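Local coordinates for protein tyrosine--tRNA ligase (Pyrococcus horikoshii, PDB 2CYC) that probably activates tyrosine with ATP and transfers it to the acceptor end of tRNA(Tyr), working as a homodimeric class I aminoacyl-tRNA synthetase, at residues P288-V293 and L337-A342; L72-S77 and F118-E123; E268-K273 and A342-L347. One frame throughout, in Å; residues are numbered along the deposited sequence.

Contact 1: residues P288-V293 and L337-A342; sequences PVLDWV and LDLKNA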
loop_
_atom_site.group_PDB
_atom_site.type_symbol
_atom_site.label_atom_id
_atom_site.label_comp_id
_atom_site.label_asym_id
_atom_site.label_seq_id
_atom_site.Cartn_x
_atom_site.Cartn_y
_atom_site.Cartn_z
ATOM N N PRO A 288 12.183 25.857 27.041
ATOM C CA PRO A 288 12.093 24.407 27.231
ATOM C C PRO A 288 11.961 23.996 28.694
ATOM O O PRO A 288 11.215 23.071 29.028
ATOM C CB PRO A 288 13.384 23.900 26.595
ATOM C CG PRO A 288 13.613 24.909 25.491
ATOM C CD PRO A 288 13.329 26.210 26.185
ATOM N N VAL A 289 12.673 24.693 29.572
ATOM C CA VAL A 289 12.610 24.356 30.976
ATOM C C VAL A 289 11.226 24.605 31.567
ATOM O O VAL A 289 10.701 23.747 32.285
ATOM C CB VAL A 289 13.665 25.122 31.801
ATOM C CG1 VAL A 289 13.505 24.775 33.277
ATOM C CG2 VAL A 289 15.072 24.754 31.323
ATOM N N LEU A 290 10.635 25.765 31.282
ATOM C CA LEU A 290 9.303 26.061 31.811
ATOM C C LEU A 290 8.296 25.085 31.192
ATOM O O LEU A 290 7.303 24.727 31.824
ATOM C CB LEU A 290 8.885 27.510 31.495
ATOM C CG LEU A 290 9.535 28.665 32.276
ATOM C CD1 LEU A 290 9.022 29.997 31.719
ATOM C CD2 LEU A 290 9.202 28.550 33.773
ATOM N N ASP A 291 8.564 24.669 29.955
ATOM C CA ASP A 291 7.709 23.725 29.238
ATOM C C ASP A 291 7.630 22.424 30.054
ATOM O O ASP A 291 6.551 21.873 30.269
ATOM C CB ASP A 291 8.308 23.458 27.849
ATOM C CG ASP A 291 7.401 22.608 26.959
ATOM O OD1 ASP A 291 7.836 21.525 26.517
ATOM O OD2 ASP A 291 6.256 23.026 26.689
ATOM N N TRP A 292 8.784 21.956 30.524
ATOM C CA TRP A 292 8.861 20.738 31.322
ATOM C C TRP A 292 8.233 20.947 32.703
ATOM O O TRP A 292 7.588 20.040 33.255
ATOM C CB TRP A 292 10.325 20.299 31.468
ATOM C CG TRP A 292 10.930 19.737 30.200
ATOM C CD1 TRP A 292 10.539 20.003 28.916
ATOM C CD2 TRP A 292 12.067 18.856 30.096
ATOM N NE1 TRP A 292 11.357 19.347 28.023
ATOM C CE2 TRP A 292 12.301 18.638 28.716
ATOM C CE3 TRP A 292 12.909 18.235 31.032
ATOM C CZ2 TRP A 292 13.345 17.817 28.247
ATOM C CZ3 TRP A 292 13.952 17.417 30.564
ATOM C CH2 TRP A 292 14.156 17.218 29.182
ATOM N N VAL A 293 8.421 22.137 33.267
ATOM C CA VAL A 293 7.850 22.444 34.577
ATOM C C VAL A 293 6.320 22.401 34.483
ATOM O O VAL A 293 5.648 21.835 35.335
ATOM C CB VAL A 293 8.267 23.867 35.075
ATOM C CG1 VAL A 293 7.424 24.268 36.279
ATOM C CG2 VAL A 293 9.744 23.886 35.450
ATOM N N LEU A 337 19.038 29.838 37.196
ATOM C CA LEU A 337 20.012 29.049 37.957
ATOM C C LEU A 337 19.321 28.161 38.992
ATOM O O LEU A 337 19.621 26.974 39.109
ATOM C CB LEU A 337 21.013 29.960 38.686
ATOM C CG LEU A 337 22.102 30.670 37.867
ATOM C CD1 LEU A 337 22.758 31.723 38.733
ATOM C CD2 LEU A 337 23.140 29.663 37.374
ATOM N N ASP A 338 18.393 28.742 39.742
ATOM C CA ASP A 338 17.693 27.993 40.778
ATOM C C ASP A 338 16.610 27.076 40.215
ATOM O O ASP A 338 16.461 25.944 40.671
ATOM C CB ASP A 338 17.119 28.969 41.802
ATOM C CG ASP A 338 18.192 29.890 42.376
ATOM O OD1 ASP A 338 19.210 29.367 42.875
ATOM O OD2 ASP A 338 18.027 31.128 42.323
ATOM N N LEU A 339 15.866 27.553 39.221
ATOM C CA LEU A 339 14.823 26.735 38.603
ATOM C C LEU A 339 15.432 25.467 37.984
ATOM O O LEU A 339 14.947 24.356 38.221
ATOM C CB LEU A 339 14.084 27.523 37.518
ATOM C CG LEU A 339 13.012 26.725 36.754
ATOM C CD1 LEU A 339 11.958 26.165 37.730
ATOM C CD2 LEU A 339 12.365 27.629 35.724
ATOM N N LYS A 340 16.500 25.636 37.203
ATOM C CA LYS A 340 17.165 24.494 36.570
ATOM C C LYS A 340 17.589 23.431 37.587
ATOM O O LYS A 340 17.390 22.234 37.371
ATOM C CB LYS A 340 18.409 24.944 35.800
ATOM C CG LYS A 340 18.169 25.592 34.450
ATOM C CD LYS A 340 19.530 25.928 33.845
ATOM C CE LYS A 340 19.416 26.592 32.499
ATOM N NZ LYS A 340 20.761 26.739 31.880
ATOM N N ASN A 341 18.195 23.868 38.686
ATOM C CA ASN A 341 18.634 22.928 39.699
ATOM C C ASN A 341 17.441 22.222 40.337
ATOM O O ASN A 341 17.483 21.019 40.597
ATOM C CB ASN A 341 19.471 23.649 40.763
ATOM C CG ASN A 341 19.711 22.795 41.999
ATOM O OD1 ASN A 341 19.091 23.012 43.043
ATOM N ND2 ASN A 341 20.603 21.811 41.885
ATOM N N ALA A 342 16.361 22.957 40.574
ATOM C CA ALA A 342 15.194 22.334 41.187
ATOM C C ALA A 342 14.559 21.318 40.224
ATOM O O ALA A 342 14.148 20.241 40.638
ATOM C CB ALA A 342 14.178 23.400 41.606
#
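Leu339 reaches helix 288-297 because its CG stands opposite its own backbone N (chi1 177°), which carries the branched end toward that helix; Val289, with a chi1 also of 177°, sends CG1 out to meet it. The two methyls of Leu339 then divide the work. CD2 takes the earlier turn of helix 288-297, lying 3.9 Å from Val289 CG1 and 3.8 Å from Leu290 CD2. CD1 serves the next turn, where it rests 3.9 Å from Val293 CG2. Val289 and Leu339 run past each other in opposite directions, whereas Leu290 comes in nearly at right angles and reaches in with the end of its side chain. One leucine fork is thus fitted against three side chains, an apolar junction of two helices whose short segments cross at 46°, with 10.8 Å between their axes. At its border the aliphatic part of Lys340 passes Val289, Lys340 CG lying 4.5 Å from Val289 CG2, while its NZ goes on to the carbonyl oxygens of Arg275 and Ala277 where helix 267-276 ends. Helix 322-330 closes another flank, its Leu325 packing on both Leu290 and Val293, with Phe329 and Phe322 beside them. Strand 305-307 lies against helix 336-350 at Ala342, which touches Phe305 and Val307.

Contact 2: residues L72-S77 and F118-E123; sequences LADWHS and FVLASE. With TYR (tyrosine), chain C.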
loop_
_atom_site.group_PDB
_atom_site.type_symbol
_atom_site.label_atom_id
_atom_site.label_comp_id
_atom_site.label_asym_id
_atom_site.label_seq_id
_atom_site.Cartn_x
_atom_site.Cartn_y
_atom_site.Cartn_z
ATOM N N LEU A 72 3.583 -1.531 19.575
ATOM C CA LEU A 72 4.984 -1.471 19.150
ATOM C C LEU A 72 4.987 -1.637 17.626
ATOM O O LEU A 72 4.833 -2.748 17.101
ATOM C CB LEU A 72 5.768 -2.596 19.837
ATOM C CG LEU A 72 5.531 -2.694 21.354
ATOM C CD1 LEU A 72 5.968 -4.059 21.895
ATOM C CD2 LEU A 72 6.274 -1.574 22.060
ATOM N N ALA A 73 5.156 -0.518 16.926
ATOM C CA ALA A 73 5.101 -0.493 15.460
ATOM C C ALA A 73 6.355 -0.992 14.752
ATOM O O ALA A 73 7.093 -0.187 14.166
ATOM C CB ALA A 73 4.764 0.932 15.000
ATOM N N ASP A 74 6.575 -2.313 14.766
ATOM C CA ASP A 74 7.777 -2.875 14.156
ATOM C C ASP A 74 7.913 -2.734 12.638
ATOM O O ASP A 74 8.901 -2.157 12.177
ATOM C CB ASP A 74 8.008 -4.344 14.610
ATOM C CG ASP A 74 6.810 -5.269 14.368
ATOM O OD1 ASP A 74 5.715 -4.807 13.971
ATOM O OD2 ASP A 74 6.981 -6.488 14.598
ATOM N N TRP A 75 6.948 -3.232 11.860
ATOM C CA TRP A 75 7.044 -3.100 10.401
ATOM C C TRP A 75 7.093 -1.628 10.020
ATOM O O TRP A 75 7.789 -1.247 9.072
ATOM C CB TRP A 75 5.854 -3.757 9.686
ATOM C CG TRP A 75 5.889 -5.250 9.663
ATOM C CD1 TRP A 75 6.566 -6.073 10.528
ATOM C CD2 TRP A 75 5.137 -6.112 8.798
ATOM N NE1 TRP A 75 6.274 -7.390 10.255
ATOM C CE2 TRP A 75 5.400 -7.446 9.201
ATOM C CE3 TRP A 75 4.260 -5.890 7.724
ATOM C CZ2 TRP A 75 4.816 -8.555 8.567
ATOM C CZ3 TRP A 75 3.675 -6.994 7.091
ATOM C CH2 TRP A 75 3.959 -8.310 7.518
ATOM N N HIS A 76 6.356 -0.800 10.757
ATOM C CA HIS A 76 6.329 0.636 10.483
ATOM C C HIS A 76 7.742 1.205 10.617
ATOM O O HIS A 76 8.178 1.991 9.784
ATOM C CB HIS A 76 5.404 1.379 11.463
ATOM C CG HIS A 76 4.012 0.831 11.529
ATOM N ND1 HIS A 76 3.719 -0.394 12.093
ATOM C CD2 HIS A 76 2.825 1.365 11.150
ATOM C CE1 HIS A 76 2.411 -0.586 12.064
ATOM N NE2 HIS A 76 1.845 0.467 11.496
ATOM N N SER A 77 8.441 0.812 11.677
ATOM C CA SER A 77 9.803 1.282 11.925
ATOM C C SER A 77 10.752 0.759 10.852
ATOM O O SER A 77 11.699 1.439 10.463
ATOM C CB SER A 77 10.282 0.822 13.308
ATOM O OG SER A 77 9.432 1.314 14.326
ATOM N N PHE A 118 0.096 -4.916 25.650
ATOM C CA PHE A 118 1.261 -4.644 24.825
ATOM C C PHE A 118 1.136 -5.521 23.578
ATOM O O PHE A 118 1.066 -6.745 23.669
ATOM C CB PHE A 118 2.562 -4.933 25.587
ATOM C CG PHE A 118 2.942 -3.845 26.553
ATOM C CD1 PHE A 118 2.380 -3.798 27.830
ATOM C CD2 PHE A 118 3.816 -2.830 26.165
ATOM C CE1 PHE A 118 2.681 -2.753 28.701
ATOM C CE2 PHE A 118 4.128 -1.779 27.028
ATOM C CZ PHE A 118 3.561 -1.737 28.296
ATOM N N VAL A 119 1.095 -4.878 22.417
ATOM C CA VAL A 119 0.932 -5.573 21.140
ATOM C C VAL A 119 2.042 -5.241 20.143
ATOM O O VAL A 119 2.296 -4.073 19.850
ATOM C CB VAL A 119 -0.440 -5.194 20.505
ATOM C CG1 VAL A 119 -0.529 -5.683 19.075
ATOM C CG2 VAL A 119 -1.582 -5.790 21.333
ATOM N N LEU A 120 2.713 -6.270 19.636
ATOM C CA LEU A 120 3.748 -6.078 18.625
ATOM C C LEU A 120 2.946 -5.955 17.324
ATOM O O LEU A 120 2.162 -6.848 17.008
ATOM C CB LEU A 120 4.668 -7.304 18.575
ATOM C CG LEU A 120 5.915 -7.197 17.688
ATOM C CD1 LEU A 120 6.751 -5.996 18.125
ATOM C CD2 LEU A 120 6.735 -8.484 17.778
ATOM N N ALA A 121 3.127 -4.869 16.572
ATOM C CA ALA A 121 2.349 -4.666 15.336
ATOM C C ALA A 121 2.250 -5.890 14.437
ATOM O O ALA A 121 1.170 -6.207 13.934
ATOM C CB ALA A 121 2.910 -3.479 14.524
ATOM N N SER A 122 3.365 -6.579 14.230
ATOM C CA SER A 122 3.349 -7.750 13.360
ATOM C C SER A 122 2.299 -8.795 13.759
ATOM O O SER A 122 1.903 -9.618 12.932
ATOM C CB SER A 122 4.752 -8.378 13.292
ATOM O OG SER A 122 5.290 -8.588 14.582
ATOM N N GLU A 123 1.837 -8.753 15.010
ATOM C CA GLU A 123 0.811 -9.684 15.464
ATOM C C GLU A 123 -0.432 -9.494 14.593
ATOM O O GLU A 123 -1.130 -10.462 14.280
ATOM C CB GLU A 123 0.437 -9.431 16.937
ATOM C CG GLU A 123 1.579 -9.592 17.952
ATOM C CD GLU A 123 1.149 -9.265 19.392
ATOM O OE1 GLU A 123 2.031 -8.988 20.244
ATOM O OE2 GLU A 123 -0.072 -9.291 19.670
HETATM N N TYR C . 3.716 7.216 13.544
HETATM C CA TYR C . 3.997 7.013 14.997
HETATM C C TYR C . 5.283 7.735 15.398
HETATM O O TYR C . 5.995 8.221 14.493
HETATM C CB TYR C . 4.121 5.513 15.307
HETATM C CG TYR C . 2.836 4.740 15.082
HETATM C CD1 TYR C . 1.680 5.042 15.802
HETATM C CD2 TYR C . 2.775 3.703 14.147
HETATM C CE1 TYR C . 0.487 4.329 15.592
HETATM C CE2 TYR C . 1.600 2.983 13.938
HETATM C CZ TYR C . 0.459 3.301 14.656
HETATM O OH TYR C . -0.708 2.590 14.430
HETATM O OXT TYR C . 5.565 7.800 16.610
#
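Asp74 grips Ser122 with both carboxylate oxygens. The Ser122 hydroxyl OG donates to the syn lone pair of Asp74 OD2 at 2.7 Å, and Ser122 N makes a weak bond of 3.0 Å to Asp74 OD1, well bent at 129°. A chi1 of 55° tucks CG between the backbone N and the carbonyl carbon of Asp74, where OD1 can also take a weak bond from Trp75 N. With an alanine in place of Asp74 both oxygens go, and the buried Ser122 hydroxyl would probably lose its acceptor and be set free to turn. Ser122 CB meets the Trp75 ring obliquely, 3.5 Å from Trp75 NE1. Nearer the ligand, Ala121 CB sits at the edge of the His76 ring, 3.8 Å from His76 CE1, while CE2 of the bound tyrosine sits over one face of that ring, toward its rim, 3.4 Å from His76 CD2. Behind these side chains stands the backbone: Leu72 N bonds Val119 O at 2.9 Å, and Leu72 O accepts Ala121 N at 2.8 Å and Asp74 N from the opposite face, the latter as the chain makes an inverse gamma turn at Ala73. Further out, Asp175 weakly bonds His76 NE2, Gln91 packs on Asp74 and Ser122, and Gln132 of the second subunit packs on Trp75. Parallel strands 69-72 and 117-120, joined through helix 87-108 in a beta-alpha-beta crossover, belong to the Rossmann fold of class I synthetases, with the tyrosine pocket at their C-terminal ends.

Contact 3: residues E268-K273 and A342-L347; sequences EEIRQK and AVAEYL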
loop_
_atom_site.group_PDB
_atom_site.type_symbol
_atom_site.label_atom_id
_atom_site.label_comp_id
_atom_site.label_asym_id
_atom_site.label_seq_id
_atom_site.Cartn_x
_atom_site.Cartn_y
_atom_site.Cartn_z
ATOM N N GLU A 268 23.750 12.365 37.389
ATOM C CA GLU A 268 24.719 13.321 36.861
ATOM C C GLU A 268 24.404 13.778 35.439
ATOM O O GLU A 268 24.570 14.952 35.113
ATOM C CB GLU A 268 26.137 12.738 36.913
ATOM C CG GLU A 268 27.176 13.614 36.213
ATOM C CD GLU A 268 27.184 15.062 36.715
ATOM O OE1 GLU A 268 27.910 15.889 36.122
ATOM O OE2 GLU A 268 26.473 15.377 37.696
ATOM N N GLU A 269 23.970 12.853 34.583
ATOM C CA GLU A 269 23.628 13.223 33.213
ATOM C C GLU A 269 22.457 14.201 33.258
ATOM O O GLU A 269 22.424 15.180 32.517
ATOM C CB GLU A 269 23.240 11.989 32.395
ATOM C CG GLU A 269 24.383 11.021 32.174
ATOM C CD GLU A 269 23.936 9.753 31.477
ATOM O OE1 GLU A 269 23.074 9.039 32.034
ATOM O OE2 GLU A 269 24.443 9.474 30.369
ATOM N N ILE A 270 21.503 13.945 34.144
ATOM C CA ILE A 270 20.357 14.840 34.245
ATOM C C ILE A 270 20.774 16.237 34.705
ATOM O O ILE A 270 20.346 17.233 34.121
ATOM C CB ILE A 270 19.274 14.279 35.196
ATOM C CG1 ILE A 270 18.636 13.036 34.565
ATOM C CG2 ILE A 270 18.200 15.346 35.460
ATOM C CD1 ILE A 270 17.608 12.329 35.460
ATOM N N ARG A 271 21.618 16.320 35.734
ATOM C CA ARG A 271 22.057 17.631 36.214
ATOM C C ARG A 271 22.770 18.364 35.092
ATOM O O ARG A 271 22.529 19.553 34.847
ATOM C CB ARG A 271 23.001 17.491 37.417
ATOM C CG ARG A 271 22.323 16.910 38.644
ATOM C CD ARG A 271 23.275 16.714 39.815
ATOM N NE ARG A 271 22.542 16.127 40.928
ATOM C CZ ARG A 271 22.855 14.972 41.508
ATOM N NH1 ARG A 271 23.906 14.276 41.089
ATOM N NH2 ARG A 271 22.085 14.491 42.479
ATOM N N GLN A 272 23.640 17.643 34.395
ATOM C CA GLN A 272 24.404 18.228 33.304
ATOM C C GLN A 272 23.503 18.770 32.199
ATOM O O GLN A 272 23.686 19.900 31.742
ATOM C CB GLN A 272 25.360 17.187 32.718
ATOM C CG GLN A 272 26.301 17.747 31.669
ATOM C CD GLN A 272 26.615 16.742 30.571
ATOM O OE1 GLN A 272 25.738 16.373 29.777
ATOM N NE2 GLN A 272 27.869 16.289 30.521
ATOM N N LYS A 273 22.532 17.967 31.764
ATOM C CA LYS A 273 21.630 18.403 30.702
ATOM C C LYS A 273 20.764 19.602 31.102
ATOM O O LYS A 273 20.602 20.541 30.315
ATOM C CB LYS A 273 20.751 17.237 30.243
ATOM C CG LYS A 273 21.530 16.174 29.474
ATOM C CD LYS A 273 20.653 14.995 29.080
ATOM C CE LYS A 273 21.471 13.935 28.347
ATOM N NZ LYS A 273 20.656 12.751 27.946
ATOM N N ALA A 342 16.361 22.957 40.574
ATOM C CA ALA A 342 15.194 22.334 41.187
ATOM C C ALA A 342 14.559 21.318 40.224
ATOM O O ALA A 342 14.148 20.241 40.638
ATOM C CB ALA A 342 14.178 23.400 41.606
ATOM N N VAL A 343 14.498 21.646 38.936
ATOM C CA VAL A 343 13.912 20.716 37.974
ATOM C C VAL A 343 14.744 19.439 37.869
ATOM O O VAL A 343 14.191 18.345 37.784
ATOM C CB VAL A 343 13.763 21.359 36.582
ATOM C CG1 VAL A 343 13.369 20.304 35.548
ATOM C CG2 VAL A 343 12.697 22.452 36.638
ATOM N N ALA A 344 16.067 19.573 37.881
ATOM C CA ALA A 344 16.944 18.406 37.802
ATOM C C ALA A 344 16.697 17.420 38.953
ATOM O O ALA A 344 16.529 16.209 38.731
ATOM C CB ALA A 344 18.405 18.844 37.809
ATOM N N GLU A 345 16.686 17.938 40.182
ATOM C CA GLU A 345 16.470 17.098 41.361
ATOM C C GLU A 345 15.098 16.451 41.321
ATOM O O GLU A 345 14.950 15.273 41.660
ATOM C CB GLU A 345 16.631 17.919 42.649
ATOM C CG GLU A 345 18.065 18.378 42.905
ATOM C CD GLU A 345 19.056 17.234 42.807
ATOM O OE1 GLU A 345 18.804 16.183 43.439
ATOM O OE2 GLU A 345 20.081 17.384 42.100
ATOM N N TYR A 346 14.090 17.218 40.912
ATOM C CA TYR A 346 12.739 16.669 40.803
ATOM C C TYR A 346 12.761 15.476 39.827
ATOM O O TYR A 346 12.202 14.415 40.099
ATOM C CB TYR A 346 11.772 17.732 40.268
ATOM C CG TYR A 346 10.390 17.183 39.981
ATOM C CD1 TYR A 346 9.371 17.253 40.936
ATOM C CD2 TYR A 346 10.116 16.546 38.774
ATOM C CE1 TYR A 346 8.113 16.698 40.689
ATOM C CE2 TYR A 346 8.867 15.988 38.517
ATOM C CZ TYR A 346 7.874 16.063 39.472
ATOM O OH TYR A 346 6.652 15.491 39.200
ATOM N N LEU A 347 13.406 15.668 38.682
ATOM C CA LEU A 347 13.504 14.620 37.659
ATOM C C LEU A 347 14.306 13.411 38.163
ATOM O O LEU A 347 13.947 12.255 37.918
ATOM C CB LEU A 347 14.158 15.205 36.405
ATOM C CG LEU A 347 13.312 15.510 35.162
ATOM C CD1 LEU A 347 11.907 15.861 35.528
ATOM C CD2 LEU A 347 13.971 16.626 34.366
#
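The guanidinium of Arg271 and the carboxylate of Glu345 lie nearly in one plane, 11° apart, and meet edge to edge. Arg271 NE donates to Glu345 OE2 at 3.0 Å in an almost straight bond (172°) that uses the syn lone pair of OE2. Arg271 NH2 stays 3.5 Å from the same OE2, so the salt bridge rests on NE rather than on a symmetric pair of bonds. An extended arginine chain and a glutamate bent at chi2 bring the groups together at the margin of the helix pair. Inside it, Ala344 lets the backbones draw close: its CB is 4.2 Å from Arg271 CA. Ile270, whose CG2 stands anti to its backbone N, lays that methyl 3.8 Å from Ala344 O and 4.2 Å from Leu347 CB. The segments run nearly antiparallel, at 154°, with axes 9.0 Å apart. Leu274, one turn on in helix 267-276, continues the seam against Val343, Ala344 and Leu347, and Ile348 meets Ile270 and Arg271 from helix 336-350. Lys273 ties helix 267-276 to the loop that follows the KMSKS motif, through Asp265 and the carbonyls of Pro257 and Ala260, while helix 288-297 packs against Val343 and Tyr346 through Ile297.

Contacts 1 and 3 are made by one helix, 336-350, with two partners, 288-297 and 267-276, which are successive helices in the chain. They share Ala342 and have centres 9 Å apart. Contact 1 is nested within the loop closed by contact 3, and the two touch directly, with Val293 CG2 3.5 Å from Val343 CG2 and Trp292 CE3 3.9 Å from Leu347 CD2. Contact 2 closes earlier in the sequence and lines the tyrosine pocket. Its centre is about 35 Å from that of contact 1 and 33 Å from that of contact 3, with nearest atoms about 22 Å and 20 Å away. Contacts 1 and 3 lie away from the tyrosine site.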